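A rubisco-like protein (Burkholderia fungorum, PDB 3NWR) is a RuBisCO-like protein of the RuBisCO large-chain family, classed as a lyase, whose own reaction is not established. Local coordinates at residues L132-P135 against A136-A140; M299-Q302 against A303-T306; E331-E334 against S335-C339. All blocks are in the same frame, centred on the assembly; numbering follows the deposited sequence.

Interaction 1. Residues L132-P135 against A136-A140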
loop_
_atom_site.group_PDB
_atom_site.type_symbol
_atom_site.label_atom_id
_atom_site.label_comp_id
_atom_site.label_asym_id
_atom_site.label_seq_id
_atom_site.Cartn_x
_atom_site.Cartn_y
_atom_site.Cartn_z
ATOM N N LEU A 132 -1.444 -6.384 16.115
ATOM C CA LEU A 132 -0.889 -7.713 15.873
ATOM C C LEU A 132 -0.048 -8.126 17.065
ATOM O O LEU A 132 0.586 -7.285 17.710
ATOM C CB LEU A 132 0.009 -7.711 14.637
ATOM C CG LEU A 132 -0.700 -7.463 13.306
ATOM C CD1 LEU A 132 0.324 -7.167 12.210
ATOM C CD2 LEU A 132 -1.548 -8.661 12.939
ATOM N N ARG A 133 -0.030 -9.423 17.348
ATOM C CA ARG A 133 0.871 -9.962 18.356
ATOM C C ARG A 133 1.599 -11.171 17.787
ATOM O O ARG A 133 0.979 -12.167 17.423
ATOM C CB ARG A 133 0.101 -10.353 19.616
ATOM C CG ARG A 133 -0.382 -9.164 20.420
ATOM C CD ARG A 133 -1.208 -9.602 21.621
ATOM N NE ARG A 133 -2.445 -10.251 21.203
ATOM C CZ ARG A 133 -3.516 -9.592 20.766
ATOM N NH1 ARG A 133 -3.495 -8.266 20.691
ATOM N NH2 ARG A 133 -4.604 -10.254 20.398
ATOM N N LEU A 134 2.919 -11.063 17.708
ATOM C CA LEU A 134 3.753 -12.122 17.158
ATOM C C LEU A 134 4.668 -12.695 18.235
ATOM O O LEU A 134 5.178 -11.955 19.073
ATOM C CB LEU A 134 4.616 -11.562 16.016
ATOM C CG LEU A 134 3.987 -11.460 14.612
ATOM C CD1 LEU A 134 2.729 -10.616 14.606
ATOM C CD2 LEU A 134 4.990 -10.897 13.611
ATOM N N PRO A 135 4.893 -14.017 18.207
ATOM C CA PRO A 135 5.881 -14.607 19.120
ATOM C C PRO A 135 7.272 -14.126 18.766
ATOM O O PRO A 135 7.562 -13.876 17.595
ATOM C CB PRO A 135 5.783 -16.115 18.836
ATOM C CG PRO A 135 4.504 -16.315 18.088
ATOM C CD PRO A 135 4.241 -15.025 17.356
ATOM N N ALA A 136 8.132 -13.998 19.773
ATOM C CA ALA A 136 9.510 -13.582 19.550
ATOM C C ALA A 136 10.242 -14.475 18.550
ATOM O O ALA A 136 11.005 -13.990 17.716
ATOM C CB ALA A 136 10.266 -13.546 20.880
ATOM N N SER A 137 10.021 -15.783 18.641
ATOM C CA SER A 137 10.702 -16.724 17.757
ATOM C C SER A 137 10.310 -16.524 16.294
ATOM O O SER A 137 11.091 -16.803 15.389
ATOM C CB SER A 137 10.434 -18.169 18.194
ATOM O OG SER A 137 9.044 -18.465 18.218
ATOM N N TYR A 138 9.092 -16.045 16.071
ATOM C CA TYR A 138 8.647 -15.729 14.715
ATOM C C TYR A 138 9.236 -14.389 14.263
ATOM O O TYR A 138 9.767 -14.269 13.152
ATOM C CB TYR A 138 7.120 -15.695 14.668
ATOM C CG TYR A 138 6.507 -15.512 13.297
ATOM C CD1 TYR A 138 6.756 -16.416 12.263
ATOM C CD2 TYR A 138 5.633 -14.454 13.048
ATOM C CE1 TYR A 138 6.164 -16.255 11.006
ATOM C CE2 TYR A 138 5.047 -14.283 11.798
ATOM C CZ TYR A 138 5.319 -15.185 10.786
ATOM O OH TYR A 138 4.729 -15.025 9.547
ATOM N N ARG A 139 9.154 -13.383 15.124
ATOM C CA ARG A 139 9.728 -12.070 14.815
ATOM C C ARG A 139 11.199 -12.179 14.405
ATOM O O ARG A 139 11.672 -11.473 13.509
ATOM C CB ARG A 139 9.575 -11.141 16.025
ATOM C CG ARG A 139 9.854 -9.661 15.755
ATOM C CD ARG A 139 11.324 -9.295 15.965
ATOM N NE ARG A 139 11.583 -7.916 15.556
ATOM C CZ ARG A 139 11.880 -7.563 14.310
ATOM N NH1 ARG A 139 11.969 -8.494 13.361
ATOM N NH2 ARG A 139 12.090 -6.286 14.003
ATOM N N ALA A 140 11.915 -13.080 15.066
ATOM C CA ALA A 140 13.330 -13.296 14.800
ATOM C C ALA A 140 13.626 -13.763 13.375
ATOM O O ALA A 140 14.763 -13.666 12.921
ATOM C CB ALA A 140 13.907 -14.303 15.818
#
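At the N-terminal end of helix 136-139, where the chain leaves strand 126-133, Pro135 occupies the N-cap position and meets Tyr138 and Arg139 one turn on. Its carbonyl opens the first helical hydrogen bond: Arg139 N lies 3.0 Å from Pro135 O, with an almost straight N-H...O angle of 172°. Tyr138 N also approaches Pro135 O at 3.1 Å, but the angle of 128° makes that bond weak. Beside these polar links the proline ring gives apolar cover, its CD standing 4.0 Å from Tyr138 CB.

The second side-chain pair is Leu134 with Tyr138. Tyr138 CG is anti to the backbone N (chi1 -174°), which brings the ring back beside Leu134, just past the end of the strand. Leu134 meets the ring at its edge, close to the ring plane, with CD2 3.7 Å from Tyr138 CD2 and CG 3.8 Å from the same atom; no ring face is used in this pair. The tyrosine hydroxyl is bonded to the carbonyl of Asp104, so both ends of the side chain are held. Arg139 touches Pro135 O through CB at 3.7 Å, while its guanidinium leads away to a salt bridge with Asp349. The arrangement is that of a strand-to-helix turn with proline as N-cap, here following the last strand of the antiparallel sheet in the RuBisCO-type N-terminal domain.

Interaction 2. Residues M299-Q302 against A303-T306; sequences MSFQ and AYQT
Phe301 and Gln305 cross at about a right angle in the first turn of helix 301-309, the helix of a beta-alpha-beta unit between strands 280-284 and 315-319 of the RuBisCO-type catalytic barrel. Gln305 CB lies over one face of the Phe301 ring, offset toward its rim, in a CH-pi contact 3.9 Å from the ring centroid. Gln305 CG is held between its own backbone N and carbonyl carbon (chi1 66°), a choice that folds the chain back over the preceding turn. From there its amide reaches Gln302 O, with NE2 3.3 Å away, in the carbonyl plane and on a lone pair; OE1 turns to Arg309.

Tyr304 passes obliquely beside Phe301, Tyr304 CD2 coming nearest to Phe301 CD1. At the other side of the turn Met299 touches Ala303 CB through CG and Tyr304 through its sulfur. The sulfur comes in at the edge of the tyrosine ring, 5.4 Å from the centroid and at 90° to the ring normal, a Met-aromatic contact, and Met299 SD packs 3.8 Å from Tyr304 CB. The tyrosine hydroxyl is bonded to Asn263.

Ser300 is the N-cap residue, yet its hydroxyl makes no capping bond and goes to Arg128; its carbonyl receives Tyr304 N at an N-H...O angle of 174°. Gln302 O is gripped by three donors: the backbone N and OG1 of Thr306 and the amide of Gln305. Its own side chain, bent at chi2, sends OE1 to Leu132 N and gives NE2 to a water. That water accepts from Gln302 NE2 at 3.0 Å and donates to Thr306 OG1, which itself lies 2.7 Å from Gln302 O.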
loop_
_atom_site.group_PDB
_atom_site.type_symbol
_atom_site.label_atom_id
_atom_site.label_comp_id
_atom_site.label_asym_id
_atom_site.label_seq_id
_atom_site.Cartn_x
_atom_site.Cartn_y
_atom_site.Cartn_z
ATOM N N MET A 299 -6.002 0.247 8.685
ATOM C CA MET A 299 -5.018 -0.296 9.606
ATOM C C MET A 299 -4.614 0.750 10.632
ATOM O O MET A 299 -4.155 1.835 10.268
ATOM C CB MET A 299 -3.790 -0.759 8.818
ATOM C CG MET A 299 -2.944 -1.771 9.528
ATOM S SD MET A 299 -1.572 -2.285 8.463
ATOM C CE MET A 299 -2.386 -2.913 7.011
ATOM N N SER A 300 -4.795 0.438 11.915
ATOM C CA SER A 300 -4.264 1.295 12.977
ATOM C C SER A 300 -2.742 1.188 13.024
ATOM O O SER A 300 -2.148 0.225 12.511
ATOM C CB SER A 300 -4.836 0.900 14.340
ATOM O OG SER A 300 -6.250 0.985 14.329
ATOM N N PHE A 301 -2.105 2.166 13.652
ATOM C CA PHE A 301 -0.650 2.243 13.579
ATOM C C PHE A 301 0.036 1.042 14.232
ATOM O O PHE A 301 1.053 0.576 13.748
ATOM C CB PHE A 301 -0.134 3.558 14.185
ATOM C CG PHE A 301 1.338 3.798 13.967
ATOM C CD1 PHE A 301 1.811 4.325 12.768
ATOM C CD2 PHE A 301 2.242 3.514 14.972
ATOM C CE1 PHE A 301 3.184 4.555 12.582
ATOM C CE2 PHE A 301 3.603 3.742 14.799
ATOM C CZ PHE A 301 4.071 4.267 13.598
ATOM N N GLN A 302 -0.505 0.537 15.337
ATOM C CA GLN A 302 0.151 -0.581 16.024
ATOM C C GLN A 302 0.424 -1.732 15.056
ATOM O O GLN A 302 1.531 -2.287 15.021
ATOM C CB GLN A 302 -0.716 -1.065 17.190
ATOM C CG GLN A 302 0.014 -1.879 18.239
ATOM C CD GLN A 302 0.436 -3.249 17.757
ATOM O OE1 GLN A 302 -0.187 -3.849 16.870
ATOM N NE2 GLN A 302 1.519 -3.756 18.339
ATOM N N ALA A 303 -0.592 -2.079 14.270
ATOM C CA ALA A 303 -0.470 -3.163 13.304
ATOM C C ALA A 303 0.473 -2.774 12.158
ATOM O O ALA A 303 1.358 -3.546 11.773
ATOM C CB ALA A 303 -1.841 -3.551 12.759
ATOM N N TYR A 304 0.247 -1.585 11.604
ATOM C CA TYR A 304 1.053 -1.062 10.505
ATOM C C TYR A 304 2.545 -1.081 10.849
ATOM O O TYR A 304 3.377 -1.583 10.075
ATOM C CB TYR A 304 0.596 0.368 10.214
ATOM C CG TYR A 304 1.304 1.082 9.082
ATOM C CD1 TYR A 304 1.053 0.749 7.750
ATOM C CD2 TYR A 304 2.188 2.127 9.349
ATOM C CE1 TYR A 304 1.702 1.433 6.713
ATOM C CE2 TYR A 304 2.828 2.813 8.326
ATOM C CZ TYR A 304 2.575 2.463 7.018
ATOM O OH TYR A 304 3.210 3.166 6.019
ATOM N N GLN A 305 2.887 -0.521 12.008
ATOM C CA GLN A 305 4.288 -0.423 12.427
ATOM C C GLN A 305 4.872 -1.790 12.780
ATOM O O GLN A 305 6.069 -2.005 12.643
ATOM C CB GLN A 305 4.453 0.581 13.579
ATOM C CG GLN A 305 3.781 0.174 14.895
ATOM C CD GLN A 305 4.746 -0.428 15.899
ATOM O OE1 GLN A 305 5.855 0.072 16.091
ATOM N NE2 GLN A 305 4.306 -1.493 16.580
ATOM N N THR A 306 4.024 -2.720 13.219
ATOM C CA THR A 306 4.495 -4.090 13.415
ATOM C C THR A 306 4.993 -4.675 12.093
ATOM O O THR A 306 6.136 -5.148 12.001
ATOM C CB THR A 306 3.402 -4.994 13.999
ATOM O OG1 THR A 306 3.045 -4.531 15.307
ATOM C CG2 THR A 306 3.899 -6.430 14.091
HETATM O O HOH W 1 3.122 -6.142 17.533
#

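Interaction 3. Residues E331-E334 against S335-C339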
loop_
_atom_site.group_PDB
_atom_site.type_symbol
_atom_site.label_atom_id
_atom_site.label_comp_id
_atom_site.label_asym_id
_atom_site.label_seq_id
_atom_site.Cartn_x
_atom_site.Cartn_y
_atom_site.Cartn_z
ATOM N N GLU A 331 -3.622 9.741 18.780
ATOM C CA GLU A 331 -3.002 8.837 17.814
ATOM C C GLU A 331 -1.490 9.027 17.759
ATOM O O GLU A 331 -0.738 8.058 17.690
ATOM C CB GLU A 331 -3.602 8.988 16.404
ATOM C CG GLU A 331 -2.855 8.105 15.388
ATOM C CD GLU A 331 -3.522 7.985 14.023
ATOM O OE1 GLU A 331 -4.673 8.429 13.866
ATOM O OE2 GLU A 331 -2.880 7.427 13.104
ATOM N N VAL A 332 -1.037 10.270 17.768
ATOM C CA VAL A 332 0.403 10.523 17.740
ATOM C C VAL A 332 1.094 9.936 18.979
ATOM O O VAL A 332 2.122 9.282 18.872
ATOM C CB VAL A 332 0.715 12.025 17.662
ATOM C CG1 VAL A 332 2.223 12.245 17.792
ATOM C CG2 VAL A 332 0.154 12.628 16.367
ATOM N N ILE A 333 0.513 10.161 20.156
ATOM C CA ILE A 333 1.079 9.645 21.393
ATOM C C ILE A 333 1.169 8.120 21.375
ATOM O O ILE A 333 2.221 7.552 21.660
ATOM C CB ILE A 333 0.261 10.105 22.610
ATOM C CG1 ILE A 333 0.379 11.623 22.761
ATOM C CG2 ILE A 333 0.752 9.412 23.874
ATOM C CD1 ILE A 333 -0.597 12.211 23.758
ATOM N N GLU A 334 0.070 7.462 21.013
ATOM C CA GLU A 334 0.050 6.005 20.993
ATOM C C GLU A 334 1.054 5.462 19.971
ATOM O O GLU A 334 1.720 4.450 20.212
ATOM C CB GLU A 334 -1.358 5.487 20.686
ATOM C CG GLU A 334 -1.450 3.965 20.635
ATOM C CD GLU A 334 -2.867 3.466 20.410
ATOM O OE1 GLU A 334 -3.814 4.263 20.590
ATOM O OE2 GLU A 334 -3.033 2.276 20.058
ATOM N N SER A 335 1.166 6.148 18.838
ATOM C CA SER A 335 2.059 5.695 17.768
ATOM C C SER A 335 3.521 5.813 18.203
ATOM O O SER A 335 4.331 4.910 17.965
ATOM C CB SER A 335 1.789 6.481 16.482
ATOM O OG SER A 335 0.462 6.239 16.013
ATOM N N ALA A 336 3.854 6.914 18.868
ATOM C CA ALA A 336 5.195 7.075 19.416
ATOM C C ALA A 336 5.491 5.966 20.419
ATOM O O ALA A 336 6.562 5.356 20.401
ATOM C CB ALA A 336 5.343 8.434 20.073
ATOM N N ARG A 337 4.524 5.680 21.280
ATOM C CA ARG A 337 4.723 4.648 22.281
ATOM C C ARG A 337 4.881 3.265 21.649
ATOM O O ARG A 337 5.661 2.435 22.135
ATOM C CB ARG A 337 3.612 4.712 23.332
ATOM C CG ARG A 337 3.741 5.983 24.163
ATOM C CD ARG A 337 2.650 6.144 25.205
ATOM N NE ARG A 337 2.916 7.325 26.021
ATOM C CZ ARG A 337 2.060 7.847 26.890
ATOM N NH1 ARG A 337 0.861 7.299 27.060
ATOM N NH2 ARG A 337 2.402 8.923 27.586
ATOM N N ASP A 338 4.176 3.036 20.545
ATOM C CA ASP A 338 4.342 1.791 19.791
ATOM C C ASP A 338 5.799 1.602 19.361
ATOM O O ASP A 338 6.370 0.512 19.501
ATOM C CB ASP A 338 3.451 1.776 18.544
ATOM C CG ASP A 338 1.985 1.530 18.855
ATOM O OD1 ASP A 338 1.672 0.877 19.884
ATOM O OD2 ASP A 338 1.139 1.967 18.038
ATOM N N CYS A 339 6.400 2.663 18.833
ATOM C CA CYS A 339 7.777 2.617 18.341
ATOM C C CYS A 339 8.752 2.144 19.407
ATOM O O CYS A 339 9.706 1.410 19.116
ATOM C CB CYS A 339 8.212 3.988 17.825
ATOM S SG CYS A 339 7.394 4.511 16.308
HETATM O O HOH W 2 -0.151 7.200 13.490
HETATM O O HOH W 3 -1.422 2.473 17.501
HETATM O O HOH W 4 -0.930 0.514 20.802
#
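With OG anti to its carbonyl carbon (chi1 -63°), Ser335 turns its hydroxyl back along helix 329-340 onto Glu331 O, 2.7 Å from OG. The same carbonyl takes the backbone N of Ser335 at 2.9 Å; the two donors reach it from opposite faces of its plane, so one oxygen satisfies both a helical N-H and a buried hydroxyl. Glu331, with CG anti to the backbone N and an extended chain, brings its carboxylate near enough for one water to donate both to its OE2 and to Ser335 OG, each at 2.8 Å.

Further round the helix, Ile333 and Arg337 lie side by side and point the same way. Ile333 CG2 sits over the centre of one face of the guanidinium, 3.6 Å from Arg337 CZ. The arginine chain, extended from CG to NE, carries this group to Ala370 O, which NE binds, and to a glycerol probably taken up from the crystallisation liquor.

Glu334 and Asp338 are like-charged, their carboxylate planes 75° apart. Glu334 OE2 and Asp338 OD2 stay 4.6 Å apart, bridged by a water that donates to both, which would be expected to ease the repulsion.

Together these contacts line several sides of one helix of the beta-alpha-beta unit between strands 315-319 and 352-355: Ser335 and Asp338 meet helix 301-309, Val332 and Ala336 pack on Phe355 of strand 352-355, and Arg337 faces the loop at Arg372.

How the interactions relate
All three are local contacts, each at a turn of helix, but they differ in depth. Interaction 2 is largely buried, joining aromatic and sulfur packing to a shared carbonyl; interactions 1 and 3 are only partly buried. Interaction 3 is richest in charged groups and waters, whereas interaction 1 relies on proline, leucine and a tyrosine edge. Interaction 2 touches both others: Leu132 N is probably hydrogen-bonded to Gln302 OE1 (2.9 Å), tying the N-terminal domain to the catalytic one, and Phe301 CB packs 3.3 Å from Ser335 OG, pairing successive barrel helices. Interactions 1 and 3 do not touch, their nearest atoms being about 9 Å apart.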